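Putative secreted lipase (Streptomyces sp. W007, PDB 5H6B) probably hydrolyses the ester bonds of triacylglycerols as a secreted, thermostable lipase of the alpha/beta-hydrolase superfamily. Local coordinates at residues N45-Y58 and G236-L250. Numbering follows the deposited sequence.
Sequences NWLVLAPYLVNRGY and GTIDRIAFHEVANAL
F243 turns one face of its ring to L49, whose CB stands 3.8 Å from the ring centroid, a CH-pi contact over the centre. V48 meets the same ring differently: its CG1 lies in the ring plane, 3.6 Å from F243 CE2. That methyl, set opposite the backbone N by a chi1 of 176°, also rests over one face of the R240 guanidinium, 3.5 Å from R240 CZ. The R240 side chain, bent at its second torsion, curls back so that NH1 donates to I238 O in the carbonyl plane, on a lone pair. Shortening R240 to an alanine is likely to leave I238 O without this donor and to strip V48 CG1 of the flat group it rests on.

Y52 is a knob in the hole formed by R240, F243, H244 and A247. F243 CB sits over the centre of one face of its ring, while A247 CB lies at the edge. The opposite face carries the R56 guanidinium, held there as NH1 donates to Y52 O (3.1 Å). Farther along, the side chains of L53 and L250 cross at about a right angle, CD1 to CD1 3.9 Å; past the helix, the hydroxyl of Y58 comes to 3.4 Å from L250 CB.

Polar linkage runs through a water that donates to N45 O and T237 O and accepts from L49 N, tying N45 and L49 to T237, just ahead of helix 240-250. That helix is N-capped by D239, while G57 closes helix 49-54 in a Schellman motif. The two helices cross at -45°, L49 reaching V106 and L34, and V246 also reaching V106. Their axes come within 10.8 Å. This is helix-on-helix packing against one side of the central parallel sheet, as expected of an alpha/beta-hydrolase fold.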
loop_
_atom_site.group_PDB
_atom_site.type_symbol
_atom_site.label_atom_id
_atom_site.label_comp_id
_atom_site.label_asym_id
_atom_site.label_seq_id
_atom_site.Cartn_x
_atom_site.Cartn_y
_atom_site.Cartn_z
ATOM N N ASN A 45 0.167 -9.907 5.127
ATOM C CA ASN A 45 -0.299 -8.525 5.260
ATOM C C ASN A 45 -1.812 -8.448 4.991
ATOM O O ASN A 45 -2.486 -7.588 5.529
ATOM C CB ASN A 45 0.467 -7.600 4.303
ATOM C CG ASN A 45 0.558 -6.145 4.803
ATOM O OD1 ASN A 45 -0.400 -5.554 5.313
ATOM N ND2 ASN A 45 1.710 -5.560 4.626
ATOM N N TRP A 46 -2.331 -9.377 4.183
ATOM C CA TRP A 46 -3.636 -9.231 3.570
ATOM C C TRP A 46 -4.653 -10.288 3.972
ATOM O O TRP A 46 -5.702 -10.382 3.333
ATOM C CB TRP A 46 -3.462 -9.188 2.046
ATOM C CG TRP A 46 -2.480 -8.145 1.633
ATOM C CD1 TRP A 46 -1.351 -8.333 0.897
ATOM C CD2 TRP A 46 -2.524 -6.739 1.947
ATOM N NE1 TRP A 46 -0.698 -7.147 0.728
ATOM C CE2 TRP A 46 -1.389 -6.152 1.372
ATOM C CE3 TRP A 46 -3.423 -5.924 2.647
ATOM C CZ2 TRP A 46 -1.117 -4.795 1.476
ATOM C CZ3 TRP A 46 -3.143 -4.555 2.764
ATOM C CH2 TRP A 46 -2.004 -4.008 2.174
ATOM N N LEU A 47 -4.389 -11.038 5.050
ATOM C CA LEU A 47 -5.345 -12.050 5.542
ATOM C C LEU A 47 -6.732 -11.494 5.921
ATOM O O LEU A 47 -7.708 -12.235 5.857
ATOM C CB LEU A 47 -4.781 -12.837 6.730
ATOM C CG LEU A 47 -3.600 -13.764 6.402
ATOM C CD1 LEU A 47 -3.015 -14.317 7.690
ATOM C CD2 LEU A 47 -4.012 -14.893 5.478
ATOM N N VAL A 48 -6.826 -10.221 6.316
ATOM C CA VAL A 48 -8.135 -9.614 6.550
ATOM C C VAL A 48 -8.624 -8.892 5.297
ATOM O O VAL A 48 -9.711 -9.187 4.813
ATOM C CB VAL A 48 -8.140 -8.694 7.794
ATOM C CG1 VAL A 48 -9.493 -8.005 7.958
ATOM C CG2 VAL A 48 -7.807 -9.503 9.047
ATOM N N LEU A 49 -7.824 -7.976 4.760
ATOM C CA LEU A 49 -8.281 -7.130 3.642
ATOM C C LEU A 49 -8.613 -7.858 2.353
ATOM O O LEU A 49 -9.588 -7.488 1.696
ATOM C CB LEU A 49 -7.292 -6.006 3.322
ATOM C CG LEU A 49 -7.658 -5.089 2.136
ATOM C CD1 LEU A 49 -9.000 -4.396 2.367
ATOM C CD2 LEU A 49 -6.561 -4.057 1.861
ATOM N N ALA A 50 -7.811 -8.845 1.957
ATOM C CA ALA A 50 -8.083 -9.549 0.692
ATOM C C ALA A 50 -9.434 -10.263 0.689
ATOM O O ALA A 50 -10.232 -10.009 -0.211
ATOM C CB ALA A 50 -6.952 -10.486 0.278
ATOM N N PRO A 51 -9.723 -11.107 1.705
ATOM C CA PRO A 51 -11.102 -11.652 1.822
ATOM C C PRO A 51 -12.203 -10.594 1.950
ATOM O O PRO A 51 -13.289 -10.778 1.431
ATOM C CB PRO A 51 -11.067 -12.475 3.120
ATOM C CG PRO A 51 -9.638 -12.793 3.340
ATOM C CD PRO A 51 -8.829 -11.660 2.735
ATOM N N TYR A 52 -11.919 -9.508 2.659
ATOM C CA TYR A 52 -12.871 -8.411 2.821
ATOM C C TYR A 52 -13.258 -7.802 1.470
ATOM O O TYR A 52 -14.421 -7.487 1.243
ATOM C CB TYR A 52 -12.240 -7.369 3.735
ATOM C CG TYR A 52 -13.055 -6.156 4.087
ATOM C CD1 TYR A 52 -13.120 -5.057 3.215
ATOM C CD2 TYR A 52 -13.701 -6.062 5.330
ATOM C CE1 TYR A 52 -13.837 -3.924 3.551
ATOM C CE2 TYR A 52 -14.416 -4.925 5.675
ATOM C CZ TYR A 52 -14.476 -3.859 4.782
ATOM O OH TYR A 52 -15.183 -2.741 5.107
ATOM N N LEU A 53 -12.282 -7.648 0.580
ATOM C CA LEU A 53 -12.547 -7.159 -0.766
ATOM C C LEU A 53 -13.155 -8.227 -1.664
ATOM O O LEU A 53 -14.017 -7.915 -2.481
ATOM C CB LEU A 53 -11.282 -6.595 -1.408
ATOM C CG LEU A 53 -10.743 -5.341 -0.721
ATOM C CD1 LEU A 53 -9.481 -4.878 -1.436
ATOM C CD2 LEU A 53 -11.788 -4.238 -0.678
ATOM N N VAL A 54 -12.726 -9.477 -1.510
ATOM C CA VAL A 54 -13.323 -10.583 -2.261
ATOM C C VAL A 54 -14.825 -10.685 -1.974
ATOM O O VAL A 54 -15.611 -10.914 -2.890
ATOM C CB VAL A 54 -12.600 -11.921 -1.982
ATOM C CG1 VAL A 54 -13.383 -13.117 -2.523
ATOM C CG2 VAL A 54 -11.214 -11.896 -2.609
ATOM N N ASN A 55 -15.219 -10.466 -0.720
ATOM C CA ASN A 55 -16.636 -10.506 -0.320
ATOM C C ASN A 55 -17.465 -9.328 -0.817
ATOM O O ASN A 55 -18.684 -9.384 -0.747
ATOM C CB ASN A 55 -16.781 -10.570 1.207
ATOM C CG ASN A 55 -16.161 -11.819 1.811
ATOM O OD1 ASN A 55 -15.939 -12.824 1.127
ATOM N ND2 ASN A 55 -15.863 -11.753 3.100
ATOM N N ARG A 56 -16.807 -8.257 -1.257
ATOM C CA ARG A 56 -17.454 -7.138 -1.930
ATOM C C ARG A 56 -17.329 -7.208 -3.465
ATOM O O ARG A 56 -17.650 -6.244 -4.158
ATOM C CB ARG A 56 -16.898 -5.831 -1.362
ATOM C CG ARG A 56 -17.331 -5.626 0.083
ATOM C CD ARG A 56 -16.451 -4.665 0.855
ATOM N NE ARG A 56 -17.065 -4.355 2.148
ATOM C CZ ARG A 56 -17.079 -5.153 3.218
ATOM N NH1 ARG A 56 -16.480 -6.352 3.215
ATOM N NH2 ARG A 56 -17.699 -4.738 4.318
ATOM N N GLY A 57 -16.873 -8.353 -3.984
ATOM C CA GLY A 57 -16.925 -8.671 -5.412
ATOM C C GLY A 57 -15.754 -8.256 -6.281
ATOM O O GLY A 57 -15.900 -8.178 -7.490
ATOM N N TYR A 58 -14.595 -8.000 -5.679
ATOM C CA TYR A 58 -13.394 -7.633 -6.434
ATOM C C TYR A 58 -12.565 -8.866 -6.774
ATOM O O TYR A 58 -12.517 -9.829 -5.990
ATOM C CB TYR A 58 -12.514 -6.660 -5.625
ATOM C CG TYR A 58 -13.129 -5.290 -5.380
ATOM C CD1 TYR A 58 -13.982 -5.071 -4.295
ATOM C CD2 TYR A 58 -12.849 -4.214 -6.224
ATOM C CE1 TYR A 58 -14.541 -3.827 -4.061
ATOM C CE2 TYR A 58 -13.418 -2.963 -6.002
ATOM C CZ TYR A 58 -14.251 -2.778 -4.917
ATOM O OH TYR A 58 -14.810 -1.554 -4.679
ATOM N N GLY A 236 -2.907 -1.275 8.732
ATOM C CA GLY A 236 -2.846 -1.955 7.434
ATOM C C GLY A 236 -3.038 -3.457 7.409
ATOM O O GLY A 236 -2.999 -4.062 6.337
ATOM N N THR A 237 -3.248 -4.060 8.570
ATOM C CA THR A 237 -3.371 -5.520 8.692
ATOM C C THR A 237 -4.762 -5.960 9.167
ATOM O O THR A 237 -5.378 -6.797 8.529
ATOM C CB THR A 237 -2.263 -6.091 9.632
ATOM O OG1 THR A 237 -2.215 -5.350 10.848
ATOM C CG2 THR A 237 -0.917 -6.000 8.985
ATOM N N ILE A 238 -5.258 -5.379 10.261
ATOM C CA ILE A 238 -6.485 -5.856 10.934
ATOM C C ILE A 238 -7.630 -4.844 11.094
ATOM O O ILE A 238 -8.718 -5.198 11.540
ATOM C CB ILE A 238 -6.146 -6.373 12.342
ATOM C CG1 ILE A 238 -5.543 -5.266 13.208
ATOM C CG2 ILE A 238 -5.183 -7.556 12.252
ATOM C CD1 ILE A 238 -5.529 -5.616 14.678
ATOM N N ASP A 239 -7.394 -3.587 10.745
ATOM C CA ASP A 239 -8.341 -2.536 11.044
ATOM C C ASP A 239 -9.451 -2.459 9.964
ATOM O O ASP A 239 -9.219 -1.970 8.872
ATOM C CB ASP A 239 -7.564 -1.224 11.185
ATOM C CG ASP A 239 -8.392 -0.132 11.780
ATOM O OD1 ASP A 239 -9.590 -0.091 11.443
ATOM O OD2 ASP A 239 -7.860 0.667 12.581
ATOM N N ARG A 240 -10.642 -2.966 10.284
ATOM C CA ARG A 240 -11.791 -2.932 9.364
ATOM C C ARG A 240 -12.345 -1.521 9.118
ATOM O O ARG A 240 -12.982 -1.290 8.097
ATOM C CB ARG A 240 -12.953 -3.786 9.869
ATOM C CG ARG A 240 -12.829 -5.263 9.604
ATOM C CD ARG A 240 -11.942 -5.906 10.617
ATOM N NE ARG A 240 -11.982 -7.368 10.556
ATOM C CZ ARG A 240 -11.064 -8.178 11.104
ATOM N NH1 ARG A 240 -9.992 -7.694 11.768
ATOM N NH2 ARG A 240 -11.216 -9.491 10.962
ATOM N N ILE A 241 -12.152 -0.604 10.066
ATOM C CA ILE A 241 -12.510 0.794 9.852
ATOM C C ILE A 241 -11.676 1.331 8.692
ATOM O O ILE A 241 -12.230 1.828 7.703
ATOM C CB ILE A 241 -12.341 1.628 11.143
ATOM C CG1 ILE A 241 -13.421 1.232 12.154
ATOM C CG2 ILE A 241 -12.442 3.112 10.837
ATOM C CD1 ILE A 241 -13.126 1.632 13.585
ATOM N N ALA A 242 -10.352 1.174 8.789
ATOM C CA ALA A 242 -9.468 1.512 7.682
ATOM C C ALA A 242 -9.876 0.795 6.398
ATOM O O ALA A 242 -9.962 1.425 5.342
ATOM C CB ALA A 242 -8.022 1.222 8.017
ATOM N N PHE A 243 -10.177 -0.497 6.479
ATOM C CA PHE A 243 -10.523 -1.245 5.261
ATOM C C PHE A 243 -11.866 -0.824 4.627
ATOM O O PHE A 243 -12.000 -0.843 3.405
ATOM C CB PHE A 243 -10.453 -2.769 5.505
ATOM C CG PHE A 243 -9.088 -3.273 5.960
ATOM C CD1 PHE A 243 -7.903 -2.562 5.698
ATOM C CD2 PHE A 243 -8.983 -4.493 6.632
ATOM C CE1 PHE A 243 -6.658 -3.053 6.113
ATOM C CE2 PHE A 243 -7.735 -4.982 7.049
ATOM C CZ PHE A 243 -6.576 -4.265 6.781
ATOM N N HIS A 244 -12.836 -0.424 5.446
ATOM C CA HIS A 244 -14.079 0.160 4.936
ATOM C C HIS A 244 -13.796 1.406 4.118
ATOM O O HIS A 244 -14.387 1.597 3.033
ATOM C CB HIS A 244 -15.025 0.506 6.074
ATOM C CG HIS A 244 -16.415 0.818 5.626
ATOM N ND1 HIS A 244 -16.849 2.107 5.382
ATOM C CD2 HIS A 244 -17.472 0.005 5.381
ATOM C CE1 HIS A 244 -18.115 2.068 5.002
ATOM N NE2 HIS A 244 -18.517 0.807 4.997
ATOM N N GLU A 245 -12.889 2.243 4.639
ATOM C CA GLU A 245 -12.452 3.440 3.921
ATOM C C GLU A 245 -11.718 3.080 2.628
ATOM O O GLU A 245 -11.890 3.747 1.625
ATOM C CB GLU A 245 -11.611 4.348 4.821
ATOM C CG GLU A 245 -11.444 5.766 4.306
ATOM C CD GLU A 245 -12.758 6.558 4.247
ATOM O OE1 GLU A 245 -13.812 6.085 4.713
ATOM O OE2 GLU A 245 -12.732 7.678 3.724
ATOM N N VAL A 246 -10.958 1.987 2.633
ATOM C CA VAL A 246 -10.379 1.466 1.392
ATOM C C VAL A 246 -11.471 1.076 0.382
ATOM O O VAL A 246 -11.351 1.366 -0.810
ATOM C CB VAL A 246 -9.434 0.267 1.645
ATOM C CG1 VAL A 246 -8.932 -0.329 0.332
ATOM C CG2 VAL A 246 -8.253 0.693 2.497
ATOM N N ALA A 247 -12.508 0.396 0.853
ATOM C CA ALA A 247 -13.629 0.011 -0.007
ATOM C C ALA A 247 -14.398 1.242 -0.561
ATOM O O ALA A 247 -14.861 1.206 -1.673
ATOM C CB ALA A 247 -14.569 -0.924 0.735
ATOM N N ASN A 248 -14.483 2.332 0.205
ATOM C CA ASN A 248 -15.050 3.595 -0.305
ATOM C C ASN A 248 -14.249 4.150 -1.454
ATOM O O ASN A 248 -14.833 4.504 -2.488
ATOM C CB ASN A 248 -15.141 4.668 0.779
ATOM C CG ASN A 248 -16.255 4.401 1.756
ATOM O OD1 ASN A 248 -17.162 3.638 1.463
ATOM N ND2 ASN A 248 -16.202 5.032 2.918
ATOM N N ALA A 249 -12.925 4.225 -1.275
ATOM C CA ALA A 249 -12.033 4.744 -2.318
ATOM C C ALA A 249 -12.032 3.870 -3.583
ATOM O O ALA A 249 -11.898 4.384 -4.692
ATOM C CB ALA A 249 -10.621 4.896 -1.788
ATOM N N LEU A 250 -12.185 2.560 -3.431
ATOM C CA LEU A 250 -12.208 1.673 -4.606
ATOM C C LEU A 250 -13.517 1.734 -5.416
ATOM O O LEU A 250 -13.552 1.282 -6.558
ATOM C CB LEU A 250 -11.923 0.228 -4.193
ATOM C CG LEU A 250 -10.517 -0.078 -3.663
ATOM C CD1 LEU A 250 -10.460 -1.507 -3.140
ATOM C CD2 LEU A 250 -9.449 0.145 -4.719
HETATM O O HOH W 1 -5.074 -7.708 6.020
HETATM O O HOH W 2 -15.027 -0.532 -7.914
#